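Local structure of leucyl-tRNA synthetase (Giardia intestinalis, 3PZ6) at residues Thr86-Thr91 against Pro227-Pro232; Tyr106-Ile111 against Ser145-Ser150; Leu153-Arg158 against Ile167-Leu172; Ser186-Ala191 against Tyr223-Ile228; Asp190-Tyr195 against Ile263-Gly268. The protein probably charges tRNA(Leu) with leucine at the expense of ATP, and the part modelled here is its CP1 editing domain, a module that clears mischarged tRNA. The protein carries 2 engineered substitutions. All coordinates share one frame; numbering follows the deposited sequence.

All five contacts belong to the CP1 editing domain. Contacts 2 and 3 follow one another along the chain, their centres about 15 Å apart, and both build the large mixed sheet: strand 105-110 pairs with 143-148, and helix 149-152 then leads into the hairpin of 156-158 and 167-171. Contacts 1, 4 and 5 cluster with centres about 9 to 10 Å apart on the other side of the chain's centre from contact 2, where loops meet helices 192-202 and 254-271. Contacts 1 and 4 share Pro227 and Ile228; contacts 4 and 5 share Asp190 and Ala191. Contact 1 joins residues 136 positions apart, so loop 86-91 is backed by much later chain. Tyr223 bridges contacts 3 and 4 by packing on Phe168.

Contact 1 (Thr86-Thr91 against Pro227-Pro232); sequences TLRPET and PIIEIP
With chi1 at 55°, Ile228 carries CG1 between its own backbone N and carbonyl carbon, and a nearly extended chi2 of 157° sends CD1 to Thr91, where it ends 3.6 Å from Thr91 CA. Ile229 turns its CG1 beside the backbone N (chi1 -67°), and its CD1 lies 4.1 Å from Thr91 CG2 and a similar distance from Glu90 CG. The two isoleucine tips thus cover the end of the TLRPET loop, which probably corresponds to the threonine-rich region of these editing domains, by van der Waals packing with no hydrogen bond across the contact. The loop supplies its own polar bonds. Thr91 OG1 donates to Arg88 O at 2.6 Å, and Thr91 N reaches the same oxygen. Thr91 CG2 lies over the centre of the Arg88 guanidinium, 3.6 Å above its plane, while NE and NH2 of Arg88 both hold Glu90 OE2, 3.1 Å from NH2. The salt bridge gives OE2 of the buried Glu90 two donors, while its CG faces Ile229. Val284 of helix 284-297 packs on both Glu90 and Ile229, Tyr265 of helix 254-271 makes a cation-pi contact with Arg88, and strand 229-230 pairs antiparallel with strand 273-274.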
# COMPACT_ATOMS: atom_id res chain seq x y z
N THR A 86 -3.28 -1.91 8.32
CA THR A 86 -2.29 -2.94 8.61
C THR A 86 -2.18 -3.17 10.11
O THR A 86 -2.36 -2.25 10.92
CB THR A 86 -0.88 -2.61 8.01
OG1 THR A 86 0.03 -3.67 8.30
CG2 THR A 86 -0.32 -1.32 8.57
N LEU A 87 -1.89 -4.41 10.48
CA LEU A 87 -1.64 -4.77 11.86
C LEU A 87 -0.15 -4.98 12.07
O LEU A 87 0.30 -5.27 13.18
CB LEU A 87 -2.41 -6.05 12.22
CG LEU A 87 -3.93 -5.95 12.36
CD1 LEU A 87 -4.55 -7.34 12.44
CD2 LEU A 87 -4.31 -5.11 13.59
N ARG A 88 0.63 -4.81 11.00
CA ARG A 88 2.06 -5.11 11.01
C ARG A 88 2.90 -3.94 10.52
O ARG A 88 3.46 -4.00 9.43
CB ARG A 88 2.35 -6.34 10.16
CG ARG A 88 1.59 -7.61 10.55
CD ARG A 88 2.28 -8.82 9.96
NE ARG A 88 3.61 -8.99 10.55
CZ ARG A 88 4.54 -9.83 10.11
NH1 ARG A 88 4.32 -10.61 9.05
NH2 ARG A 88 5.71 -9.90 10.74
N PRO A 89 3.01 -2.87 11.34
CA PRO A 89 3.72 -1.66 10.92
C PRO A 89 5.23 -1.86 10.73
O PRO A 89 5.87 -1.04 10.06
CB PRO A 89 3.46 -0.68 12.07
CG PRO A 89 3.24 -1.55 13.25
CD PRO A 89 2.51 -2.75 12.72
N GLU A 90 5.79 -2.92 11.30
CA GLU A 90 7.23 -3.20 11.17
C GLU A 90 7.60 -3.70 9.76
O GLU A 90 8.76 -3.60 9.35
CB GLU A 90 7.70 -4.19 12.26
CG GLU A 90 7.33 -5.66 12.02
CD GLU A 90 5.87 -6.00 12.34
OE1 GLU A 90 5.08 -5.10 12.72
OE2 GLU A 90 5.52 -7.20 12.21
N THR A 91 6.62 -4.23 9.04
CA THR A 91 6.83 -4.74 7.69
C THR A 91 6.74 -3.63 6.63
O THR A 91 6.96 -3.89 5.43
CB THR A 91 5.83 -5.87 7.31
OG1 THR A 91 4.50 -5.37 7.42
CG2 THR A 91 5.99 -7.09 8.21
N PRO A 227 14.53 -8.11 1.88
CA PRO A 227 15.00 -8.81 3.08
C PRO A 227 14.87 -7.96 4.36
O PRO A 227 15.89 -7.56 4.94
CB PRO A 227 16.47 -9.07 2.77
CG PRO A 227 16.85 -7.98 1.84
CD PRO A 227 15.65 -7.78 0.98
N ILE A 228 13.64 -7.70 4.79
CA ILE A 228 13.41 -6.77 5.90
C ILE A 228 13.55 -7.45 7.26
O ILE A 228 14.00 -6.84 8.23
CB ILE A 228 12.04 -6.04 5.79
CG1 ILE A 228 10.87 -7.03 5.67
CG2 ILE A 228 12.03 -5.12 4.59
CD1 ILE A 228 9.54 -6.46 6.11
N ILE A 229 13.18 -8.72 7.32
CA ILE A 229 13.18 -9.46 8.57
C ILE A 229 13.89 -10.79 8.38
O ILE A 229 13.59 -11.53 7.43
CB ILE A 229 11.73 -9.67 9.09
CG1 ILE A 229 11.13 -8.32 9.51
CG2 ILE A 229 11.71 -10.65 10.27
CD1 ILE A 229 9.62 -8.31 9.71
N GLU A 230 14.83 -11.09 9.27
CA GLU A 230 15.47 -12.39 9.32
C GLU A 230 14.85 -13.24 10.42
O GLU A 230 14.87 -12.88 11.59
CB GLU A 230 16.98 -12.27 9.54
CG GLU A 230 17.68 -13.63 9.64
CD GLU A 230 19.16 -13.54 9.94
OE1 GLU A 230 19.73 -12.42 9.95
OE2 GLU A 230 19.78 -14.61 10.16
N ILE A 231 14.31 -14.37 10.01
CA ILE A 231 13.86 -15.37 10.96
C ILE A 231 14.93 -16.47 11.05
O ILE A 231 15.16 -17.19 10.08
CB ILE A 231 12.50 -15.96 10.57
CG1 ILE A 231 11.46 -14.83 10.48
CG2 ILE A 231 12.07 -17.01 11.58
CD1 ILE A 231 10.18 -15.21 9.75
N PRO A 232 15.61 -16.56 12.21
CA PRO A 232 16.59 -17.63 12.48
C PRO A 232 16.01 -19.00 12.15
O PRO A 232 14.87 -19.29 12.51
CB PRO A 232 16.82 -17.52 13.99
CG PRO A 232 16.54 -16.08 14.31
CD PRO A 232 15.44 -15.67 13.38

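Contact 2 (Tyr106-Ile111 against Ser145-Ser150); sequences YGAYYI and SEISGS. Engineered in segment 145-150: Ser145 (natural residue Cys).
Tyr106 lays one edge of its ring along the turn from strand 143-148 into helix 149-152: Ile147 O lies at that edge in the ring plane, and CD2 comes 4.0 Å from Gly149 N. Having CG beside the backbone N (chi1 -59°) directs the ring along this corner, and its hydroxyl is hydrogen-bonded to Gly182 O and Leu101 N. The backbones run antiparallel. Tyr106 and Ile147 form a hydrogen-bonded pair, Tyr106 N giving to Ile147 O at 2.7 Å and Ile147 N to Tyr106 O at 2.8 Å; the first donor approaches nearly head-on to the carbonyl, the second from 49° above its plane. Gly107 faces Glu146 as the non-hydrogen-bonded pair, CA to CA 4.3 Å. Further along, Ala108 N bonds Ser145 O at 2.8 Å. Tyr106, Ala108, Ser145 and Ile147 share one sheet face, where Ala108 CB touches Ile147 CG1 at 4.2 Å and Leu70 of helix 61-71 covers Ala108 and the engineered Ser145. On the other face the methylene CG of Glu146 rests 3.5 Å from Tyr106 O, while its carboxylate makes a long, weak ion pair with Arg105. The chemistry is therefore divided: backbone N-H...O hydrogen bonds hold the strands in register, mostly carbon atoms pack on the face shared by Ala108 and Ile147, and the acidic head of Glu146 stays at the exposed surface.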
# COMPACT_ATOMS: atom_id res chain seq x y z
N TYR A 106 -14.93 2.77 -3.95
CA TYR A 106 -14.30 3.57 -2.92
C TYR A 106 -14.84 4.99 -2.99
O TYR A 106 -15.55 5.34 -3.94
CB TYR A 106 -12.77 3.54 -3.09
CG TYR A 106 -12.18 2.15 -3.03
CD1 TYR A 106 -11.78 1.60 -1.81
CD2 TYR A 106 -12.04 1.38 -4.18
CE1 TYR A 106 -11.25 0.32 -1.74
CE2 TYR A 106 -11.51 0.10 -4.13
CZ TYR A 106 -11.12 -0.43 -2.90
OH TYR A 106 -10.59 -1.70 -2.84
N GLY A 107 -14.53 5.80 -1.99
CA GLY A 107 -14.96 7.18 -1.98
C GLY A 107 -13.84 8.09 -1.54
O GLY A 107 -12.97 7.68 -0.77
N ALA A 108 -13.86 9.32 -2.04
CA ALA A 108 -12.91 10.34 -1.61
C ALA A 108 -13.54 11.22 -0.53
O ALA A 108 -14.64 11.75 -0.71
CB ALA A 108 -12.46 11.18 -2.81
N TYR A 109 -12.85 11.35 0.60
CA TYR A 109 -13.36 12.11 1.74
C TYR A 109 -12.31 13.09 2.26
O TYR A 109 -11.12 12.95 1.96
CB TYR A 109 -13.75 11.17 2.88
CG TYR A 109 -14.71 10.07 2.52
CD1 TYR A 109 -16.08 10.23 2.69
CD2 TYR A 109 -14.24 8.85 2.03
CE1 TYR A 109 -16.98 9.20 2.37
CE2 TYR A 109 -15.12 7.82 1.70
CZ TYR A 109 -16.48 8.00 1.87
OH TYR A 109 -17.34 6.98 1.55
N TYR A 110 -12.77 14.08 3.02
CA TYR A 110 -11.89 14.93 3.81
C TYR A 110 -11.76 14.35 5.22
O TYR A 110 -12.75 13.90 5.80
CB TYR A 110 -12.45 16.36 3.90
CG TYR A 110 -12.27 17.21 2.66
CD1 TYR A 110 -11.02 17.66 2.26
CD2 TYR A 110 -13.38 17.60 1.91
CE1 TYR A 110 -10.86 18.46 1.13
CE2 TYR A 110 -13.23 18.40 0.77
CZ TYR A 110 -11.97 18.82 0.39
OH TYR A 110 -11.83 19.60 -0.73
N ILE A 111 -10.54 14.35 5.75
CA ILE A 111 -10.30 14.03 7.16
C ILE A 111 -10.05 15.33 7.91
O ILE A 111 -10.51 15.51 9.04
CB ILE A 111 -9.09 13.06 7.32
CG1 ILE A 111 -9.40 11.69 6.73
CG2 ILE A 111 -8.65 12.94 8.79
CD1 ILE A 111 -10.38 10.83 7.54
N SER A 145 -16.27 12.80 -3.85
CA SER A 145 -16.70 12.07 -5.04
C SER A 145 -16.36 10.59 -4.90
O SER A 145 -15.58 10.20 -4.03
CB SER A 145 -16.10 12.66 -6.32
OG SER A 145 -14.68 12.75 -6.27
N GLU A 146 -16.97 9.79 -5.76
CA GLU A 146 -16.82 8.34 -5.73
C GLU A 146 -15.62 7.95 -6.58
O GLU A 146 -15.39 8.54 -7.64
CB GLU A 146 -18.09 7.70 -6.27
CG GLU A 146 -18.30 6.26 -5.91
CD GLU A 146 -19.60 5.72 -6.46
OE1 GLU A 146 -20.67 6.03 -5.88
OE2 GLU A 146 -19.57 4.98 -7.47
N ILE A 147 -14.85 6.97 -6.10
CA ILE A 147 -13.71 6.44 -6.85
C ILE A 147 -13.87 4.93 -7.00
O ILE A 147 -13.98 4.22 -6.00
CB ILE A 147 -12.36 6.76 -6.15
CG1 ILE A 147 -12.18 8.26 -5.87
CG2 ILE A 147 -11.18 6.21 -6.96
CD1 ILE A 147 -11.91 9.12 -7.11
N SER A 148 -13.88 4.44 -8.24
CA SER A 148 -13.93 2.99 -8.46
C SER A 148 -12.53 2.37 -8.40
O SER A 148 -11.53 3.06 -8.57
CB SER A 148 -14.62 2.64 -9.78
OG SER A 148 -13.94 3.17 -10.90
N GLY A 149 -12.47 1.06 -8.15
CA GLY A 149 -11.21 0.32 -8.18
C GLY A 149 -10.50 0.47 -9.51
O GLY A 149 -9.28 0.65 -9.55
N SER A 150 -11.28 0.41 -10.59
CA SER A 150 -10.80 0.66 -11.94
C SER A 150 -9.95 1.93 -12.07
O SER A 150 -8.91 1.92 -12.74
CB SER A 150 -11.99 0.75 -12.90
OG SER A 150 -12.28 -0.52 -13.44

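Contact 3 (Leu153-Arg158 against Ile167-Leu172); sequences LLATVR and IFVLPL
Four backbone bonds tie Leu153-Arg158 to Ile167-Leu172 as an antiparallel hairpin whose short strand axes run 126° apart. Val157 and Ile167 form a hydrogen-bonded pair, each N about 2.9 Å from the other's O. Toward Leu154 the register slips: Val169 N gives to Ala155 O at 2.8 Å, yet Val169 O takes its bond from Leu154 N, so two consecutive residues serve one partner. Leu154 manages this with a left-handed backbone (phi 58°, psi 26°). Where Thr156 pairs with Phe168 without hydrogen bonds, the two side chains lie alongside, and Thr156 CG2 sits over one ring face, 3.7 Å from the centroid, a CH-pi contact. Leu154 O meets the edge of the same ring in its plane. Thr156 OG1 turns to a different partner, the hydroxyl of Tyr21. Val157 and Ile167 fill the other face, CG2 of the valine 3.7 Å from CG1 of the isoleucine, followed by Ala155 CB against Val169 CG2 at 4.0 Å. Near the entry to the hairpin, Leu153 CD1 packs 3.9 Å from Pro171 CB, and Leu154 crosses Leu170 at about a right angle, CD2 to CD2 4.0 Å. Met219 packs on Leu154 and Phe168, and Val100 of strand 97-100 on Leu153 and Val169. Peptide groups thus fix the pairing, while mainly apolar groups pack on both faces, with the Thr156 hydroxyl satisfied by Tyr21.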
# COMPACT_ATOMS: atom_id res chain seq x y z
N LEU A 153 -6.64 1.37 -10.05
CA LEU A 153 -5.75 0.32 -10.54
C LEU A 153 -4.60 0.91 -11.36
O LEU A 153 -4.80 1.85 -12.13
CB LEU A 153 -6.55 -0.71 -11.35
CG LEU A 153 -6.19 -2.18 -11.15
CD1 LEU A 153 -6.45 -2.64 -9.71
CD2 LEU A 153 -6.95 -3.06 -12.13
N LEU A 154 -3.41 0.37 -11.14
CA LEU A 154 -2.18 0.83 -11.82
C LEU A 154 -1.84 2.32 -11.60
O LEU A 154 -1.17 2.93 -12.43
CB LEU A 154 -2.20 0.45 -13.31
CG LEU A 154 -2.69 -0.96 -13.65
CD1 LEU A 154 -2.76 -1.13 -15.15
CD2 LEU A 154 -1.82 -2.05 -13.01
N ALA A 155 -2.29 2.88 -10.49
CA ALA A 155 -1.84 4.19 -10.04
C ALA A 155 -0.53 4.04 -9.28
O ALA A 155 -0.15 2.92 -8.91
CB ALA A 155 -2.88 4.84 -9.16
N THR A 156 0.17 5.15 -9.06
CA THR A 156 1.41 5.11 -8.30
C THR A 156 1.28 5.90 -7.02
O THR A 156 0.71 6.99 -7.00
CB THR A 156 2.62 5.66 -9.08
OG1 THR A 156 2.38 7.02 -9.43
CG2 THR A 156 2.87 4.89 -10.33
N VAL A 157 1.81 5.33 -5.94
CA VAL A 157 1.79 5.99 -4.66
C VAL A 157 3.19 6.09 -4.06
O VAL A 157 4.10 5.36 -4.45
CB VAL A 157 0.76 5.34 -3.66
CG1 VAL A 157 -0.69 5.57 -4.14
CG2 VAL A 157 1.05 3.85 -3.42
N ARG A 158 3.35 7.03 -3.13
CA ARG A 158 4.58 7.16 -2.35
C ARG A 158 4.30 6.37 -1.09
O ARG A 158 3.39 6.72 -0.33
CB ARG A 158 4.85 8.63 -2.03
CG ARG A 158 6.33 8.99 -1.82
CD ARG A 158 6.92 9.77 -3.02
NE ARG A 158 6.24 11.06 -3.22
CZ ARG A 158 6.31 11.81 -4.32
NH1 ARG A 158 7.04 11.43 -5.37
NH2 ARG A 158 5.63 12.96 -4.38
N ILE A 167 5.41 3.11 -5.79
CA ILE A 167 4.93 1.75 -6.06
C ILE A 167 3.59 1.81 -6.78
O ILE A 167 2.98 2.87 -6.84
CB ILE A 167 4.83 0.89 -4.78
CG1 ILE A 167 3.96 1.57 -3.72
CG2 ILE A 167 6.22 0.56 -4.23
CD1 ILE A 167 3.80 0.77 -2.42
N PHE A 168 3.15 0.69 -7.32
CA PHE A 168 1.90 0.64 -8.07
C PHE A 168 0.74 0.01 -7.30
O PHE A 168 0.93 -0.91 -6.52
CB PHE A 168 2.11 -0.09 -9.39
CG PHE A 168 2.88 0.70 -10.40
CD1 PHE A 168 2.21 1.43 -11.38
CD2 PHE A 168 4.27 0.73 -10.38
CE1 PHE A 168 2.92 2.17 -12.32
CE2 PHE A 168 4.98 1.47 -11.31
CZ PHE A 168 4.31 2.19 -12.29
N VAL A 169 -0.45 0.53 -7.53
CA VAL A 169 -1.67 -0.04 -6.99
C VAL A 169 -2.05 -1.23 -7.87
O VAL A 169 -2.27 -1.07 -9.06
CB VAL A 169 -2.83 0.99 -7.02
CG1 VAL A 169 -4.13 0.36 -6.57
CG2 VAL A 169 -2.50 2.22 -6.19
N LEU A 170 -2.15 -2.41 -7.27
CA LEU A 170 -2.34 -3.63 -8.03
C LEU A 170 -3.63 -4.37 -7.65
O LEU A 170 -4.21 -4.11 -6.58
CB LEU A 170 -1.11 -4.53 -7.90
CG LEU A 170 0.24 -3.98 -8.37
CD1 LEU A 170 1.26 -5.10 -8.33
CD2 LEU A 170 0.17 -3.38 -9.78
N PRO A 171 -4.09 -5.29 -8.52
CA PRO A 171 -5.35 -5.98 -8.32
C PRO A 171 -5.28 -7.19 -7.38
O PRO A 171 -4.47 -8.10 -7.58
CB PRO A 171 -5.72 -6.44 -9.74
CG PRO A 171 -4.45 -6.61 -10.42
CD PRO A 171 -3.49 -5.62 -9.83
N LEU A 172 -6.10 -7.16 -6.34
CA LEU A 172 -6.32 -8.34 -5.50
C LEU A 172 -7.81 -8.68 -5.49
O LEU A 172 -8.61 -7.97 -4.91
CB LEU A 172 -5.78 -8.13 -4.09
CG LEU A 172 -5.73 -9.37 -3.18
CD1 LEU A 172 -4.81 -10.47 -3.74
CD2 LEU A 172 -5.32 -9.00 -1.77

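Contact 4 (Ser186-Ala191 against Tyr223-Ile228); sequences SVPSDA and YSPLPI
An inverse gamma turn centred on Pro227, closed by Ile228 N to Leu226 O at 2.9 Å, lies where two loops meet, with Leu226 O facing Ser189: one loop runs from strand 183-186 into helix 192-202, the other leads into strand 229-230. Ser189 OG is set between its own backbone N and carbonyl carbon (chi1 61°), which brings it 2.8 Å from Leu226 O and 2.9 Å from Asp190 OD2. A water molecule clips the loops together as well, giving a hydrogen bond to Ser189 OG and taking one from Leu226 N, both at 2.9 Å. On one side of these polar atoms, Pro188 CB meets Pro225 CG at 3.8 Å, ring carbon on ring carbon, with Tyr198 of helix 192-202 packed on both prolines. Ile228 also reaches the first loop: its CD1 lies 3.9 Å from Val187 CG1, the two side chains crossing at about a right angle, and its CG1 passes 3.5 Å from Asp190 OD2, the chains sliding by in opposite directions. The first loop keeps its own shape through Asp190 N bonded to Val187 O, and Val187 N in turn is held by Asp194 OD2. The chemistry suggests a compact joint: a water bonded to both loops, beside a buried serine hydroxyl that lies close to Leu226 O and Asp190 OD2, with proline and aliphatic carbons packed around them.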
# COMPACT_ATOMS: atom_id res chain seq x y z
N SER A 186 1.24 -4.46 0.60
CA SER A 186 1.86 -5.65 0.04
C SER A 186 3.31 -5.77 0.45
O SER A 186 4.13 -4.93 0.08
CB SER A 186 1.73 -5.70 -1.48
OG SER A 186 2.29 -6.89 -2.00
N VAL A 187 3.60 -6.82 1.22
CA VAL A 187 4.96 -7.11 1.66
C VAL A 187 5.28 -8.58 1.34
O VAL A 187 5.20 -9.44 2.21
CB VAL A 187 5.13 -6.81 3.17
CG1 VAL A 187 6.60 -6.92 3.58
CG2 VAL A 187 4.59 -5.43 3.50
N PRO A 188 5.63 -8.86 0.06
CA PRO A 188 5.81 -10.23 -0.43
C PRO A 188 6.87 -11.03 0.30
O PRO A 188 6.79 -12.25 0.33
CB PRO A 188 6.24 -10.02 -1.88
CG PRO A 188 5.76 -8.70 -2.24
CD PRO A 188 5.81 -7.87 -1.01
N SER A 189 7.87 -10.37 0.88
CA SER A 189 8.93 -11.08 1.59
C SER A 189 8.42 -11.75 2.86
O SER A 189 8.99 -12.73 3.32
CB SER A 189 10.09 -10.15 1.92
OG SER A 189 9.67 -9.09 2.77
N ASP A 190 7.34 -11.21 3.43
CA ASP A 190 6.87 -11.71 4.72
C ASP A 190 5.36 -11.98 4.86
O ASP A 190 4.89 -12.29 5.95
CB ASP A 190 7.38 -10.81 5.85
CG ASP A 190 8.87 -10.99 6.09
OD1 ASP A 190 9.24 -11.77 6.99
OD2 ASP A 190 9.68 -10.36 5.36
N ALA A 191 4.64 -11.89 3.75
CA ALA A 191 3.25 -12.29 3.70
C ALA A 191 3.03 -13.19 2.48
O ALA A 191 3.04 -12.70 1.35
CB ALA A 191 2.35 -11.08 3.63
N TYR A 223 10.38 -3.88 -8.44
CA TYR A 223 10.00 -3.90 -7.03
C TYR A 223 10.01 -5.32 -6.47
O TYR A 223 8.97 -5.90 -6.16
CB TYR A 223 8.64 -3.24 -6.83
CG TYR A 223 8.49 -1.96 -7.62
CD1 TYR A 223 8.97 -0.75 -7.12
CD2 TYR A 223 7.91 -1.97 -8.90
CE1 TYR A 223 8.86 0.41 -7.86
CE2 TYR A 223 7.80 -0.82 -9.64
CZ TYR A 223 8.27 0.37 -9.12
OH TYR A 223 8.17 1.53 -9.86
N SER A 224 11.20 -5.88 -6.37
CA SER A 224 11.35 -7.23 -5.84
C SER A 224 11.17 -7.22 -4.33
O SER A 224 11.43 -6.20 -3.68
CB SER A 224 12.73 -7.77 -6.19
OG SER A 224 13.71 -7.04 -5.46
N PRO A 225 10.73 -8.36 -3.75
CA PRO A 225 10.61 -8.49 -2.30
C PRO A 225 11.90 -8.09 -1.59
O PRO A 225 12.98 -8.26 -2.14
CB PRO A 225 10.35 -9.98 -2.11
CG PRO A 225 9.67 -10.40 -3.36
CD PRO A 225 10.32 -9.59 -4.45
N LEU A 226 11.77 -7.55 -0.39
CA LEU A 226 12.92 -7.04 0.35
C LEU A 226 13.23 -7.86 1.60
O LEU A 226 12.31 -8.25 2.31
CB LEU A 226 12.67 -5.58 0.73
CG LEU A 226 13.15 -4.44 -0.19
CD1 LEU A 226 13.50 -4.86 -1.61
CD2 LEU A 226 12.14 -3.31 -0.18
N PRO A 227 14.53 -8.11 1.88
CA PRO A 227 15.00 -8.81 3.08
C PRO A 227 14.87 -7.96 4.36
O PRO A 227 15.89 -7.56 4.94
CB PRO A 227 16.47 -9.07 2.77
CG PRO A 227 16.85 -7.98 1.84
CD PRO A 227 15.65 -7.78 0.98
N ILE A 228 13.64 -7.70 4.79
CA ILE A 228 13.41 -6.77 5.90
C ILE A 228 13.55 -7.45 7.26
O ILE A 228 14.00 -6.84 8.23
CB ILE A 228 12.04 -6.04 5.79
CG1 ILE A 228 10.87 -7.03 5.67
CG2 ILE A 228 12.03 -5.12 4.59
CD1 ILE A 228 9.54 -6.46 6.11
O HOH W 1 9.13 -7.16 0.66

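Contact 5 (Asp190-Tyr195 against Ile263-Gly268); sequences DAPDDY and ICYTKG
Cys264, Tyr265 and Asp190 carry this contact, in which the N-terminal end of helix 192-202, with Ala191 at its N-cap position, rests on helix 254-271 of the editing domain. Tyr265 does most of the reaching. Its CG stands beside the backbone N (chi1 -75°), and the ring reaches the residues just before helix 192-202, with CE1 3.8 Å from Asp190 O. Ala191 CA and Pro192 CD lie at the ring's edge, near its plane, and Pro192 CD is 4.2 Å from Tyr265 CE1. Farther out, the hydroxyl oxygen of Tyr265 comes 3.7 Å from Ala191 CB. The same tyrosine also reaches loop 86-91, and so links that loop to this helix start. Cys264 lies one residue earlier on helix 254-271 and points toward the other segment, its CB 4.0 Å from Asp190 O; that carbonyl is thus met by carbon atoms of both neighbours. Helix 192-202 begins with Tyr195 N bonded to Ala191 O, and Pro192 in its first turn also packs on Ile260 and Lys261 of helix 254-271. No direct hydrogen bond joins the two segments; the polar link is made by solvent. One water gives both its protons across the gap, at 2.7 Å to Asp190 OD1 and at 3.2 Å to Cys264 O.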
# COMPACT_ATOMS: atom_id res chain seq x y z
N ASP A 190 7.34 -11.21 3.43
CA ASP A 190 6.87 -11.71 4.72
C ASP A 190 5.36 -11.98 4.86
O ASP A 190 4.89 -12.29 5.95
CB ASP A 190 7.38 -10.81 5.85
CG ASP A 190 8.87 -10.99 6.09
OD1 ASP A 190 9.24 -11.77 6.99
OD2 ASP A 190 9.68 -10.36 5.36
N ALA A 191 4.64 -11.89 3.75
CA ALA A 191 3.25 -12.29 3.70
C ALA A 191 3.03 -13.19 2.48
O ALA A 191 3.04 -12.70 1.35
CB ALA A 191 2.35 -11.08 3.63
N PRO A 192 2.84 -14.50 2.71
CA PRO A 192 2.71 -15.54 1.67
C PRO A 192 1.64 -15.22 0.63
O PRO A 192 1.88 -15.39 -0.56
CB PRO A 192 2.29 -16.78 2.47
CG PRO A 192 2.71 -16.51 3.86
CD PRO A 192 2.55 -15.05 4.05
N ASP A 193 0.46 -14.79 1.10
CA ASP A 193 -0.64 -14.38 0.23
C ASP A 193 -0.21 -13.24 -0.69
O ASP A 193 -0.42 -13.30 -1.91
CB ASP A 193 -1.89 -14.01 1.04
CG ASP A 193 -2.68 -15.24 1.51
OD1 ASP A 193 -2.79 -16.23 0.75
OD2 ASP A 193 -3.20 -15.24 2.66
N ASP A 194 0.41 -12.21 -0.10
CA ASP A 194 1.00 -11.12 -0.88
C ASP A 194 1.94 -11.67 -1.95
O ASP A 194 1.83 -11.29 -3.12
CB ASP A 194 1.77 -10.14 0.02
CG ASP A 194 0.86 -9.21 0.80
OD1 ASP A 194 -0.36 -9.17 0.56
OD2 ASP A 194 1.38 -8.49 1.67
N TYR A 195 2.83 -12.58 -1.57
CA TYR A 195 3.79 -13.13 -2.52
C TYR A 195 3.12 -13.95 -3.63
O TYR A 195 3.50 -13.83 -4.80
CB TYR A 195 4.87 -13.98 -1.84
CG TYR A 195 5.85 -14.56 -2.83
CD1 TYR A 195 6.80 -13.75 -3.48
CD2 TYR A 195 5.85 -15.92 -3.13
CE1 TYR A 195 7.71 -14.26 -4.39
CE2 TYR A 195 6.76 -16.45 -4.05
CZ TYR A 195 7.69 -15.61 -4.67
OH TYR A 195 8.59 -16.13 -5.58
N ILE A 263 3.56 -19.77 10.24
CA ILE A 263 4.98 -19.72 10.57
C ILE A 263 5.51 -18.29 10.48
O ILE A 263 6.12 -17.79 11.42
CB ILE A 263 5.82 -20.65 9.66
CG1 ILE A 263 5.44 -22.11 9.90
CG2 ILE A 263 7.31 -20.45 9.90
CD1 ILE A 263 5.79 -23.01 8.75
N CYS A 264 5.27 -17.64 9.35
CA CYS A 264 5.79 -16.30 9.11
C CYS A 264 5.34 -15.28 10.15
O CYS A 264 6.16 -14.52 10.66
CB CYS A 264 5.43 -15.83 7.70
SG CYS A 264 6.51 -16.52 6.45
N TYR A 265 4.05 -15.27 10.46
CA TYR A 265 3.52 -14.31 11.42
C TYR A 265 3.92 -14.65 12.86
O TYR A 265 4.19 -13.75 13.65
CB TYR A 265 2.00 -14.17 11.26
CG TYR A 265 1.57 -13.37 10.03
CD1 TYR A 265 1.97 -13.73 8.74
CD2 TYR A 265 0.74 -12.26 10.16
CE1 TYR A 265 1.58 -13.00 7.62
CE2 TYR A 265 0.32 -11.53 9.05
CZ TYR A 265 0.75 -11.90 7.78
OH TYR A 265 0.34 -11.16 6.68
N THR A 266 3.99 -15.94 13.19
CA THR A 266 4.35 -16.36 14.55
C THR A 266 5.85 -16.27 14.80
O THR A 266 6.28 -15.56 15.71
CB THR A 266 3.81 -17.77 14.92
OG1 THR A 266 2.41 -17.83 14.61
CG2 THR A 266 4.00 -18.06 16.40
N LYS A 267 6.64 -16.99 14.00
CA LYS A 267 8.09 -16.96 14.15
C LYS A 267 8.61 -15.55 13.94
O LYS A 267 9.50 -15.09 14.66
CB LYS A 267 8.78 -17.92 13.17
CG LYS A 267 8.77 -19.37 13.61
CD LYS A 267 9.78 -20.19 12.82
CE LYS A 267 9.76 -21.65 13.23
NZ LYS A 267 10.22 -21.84 14.64
N GLY A 268 8.03 -14.86 12.95
CA GLY A 268 8.34 -13.46 12.68
C GLY A 268 8.29 -12.60 13.92
O GLY A 268 9.26 -11.94 14.26
O HOH W 2 7.37 -12.10 8.88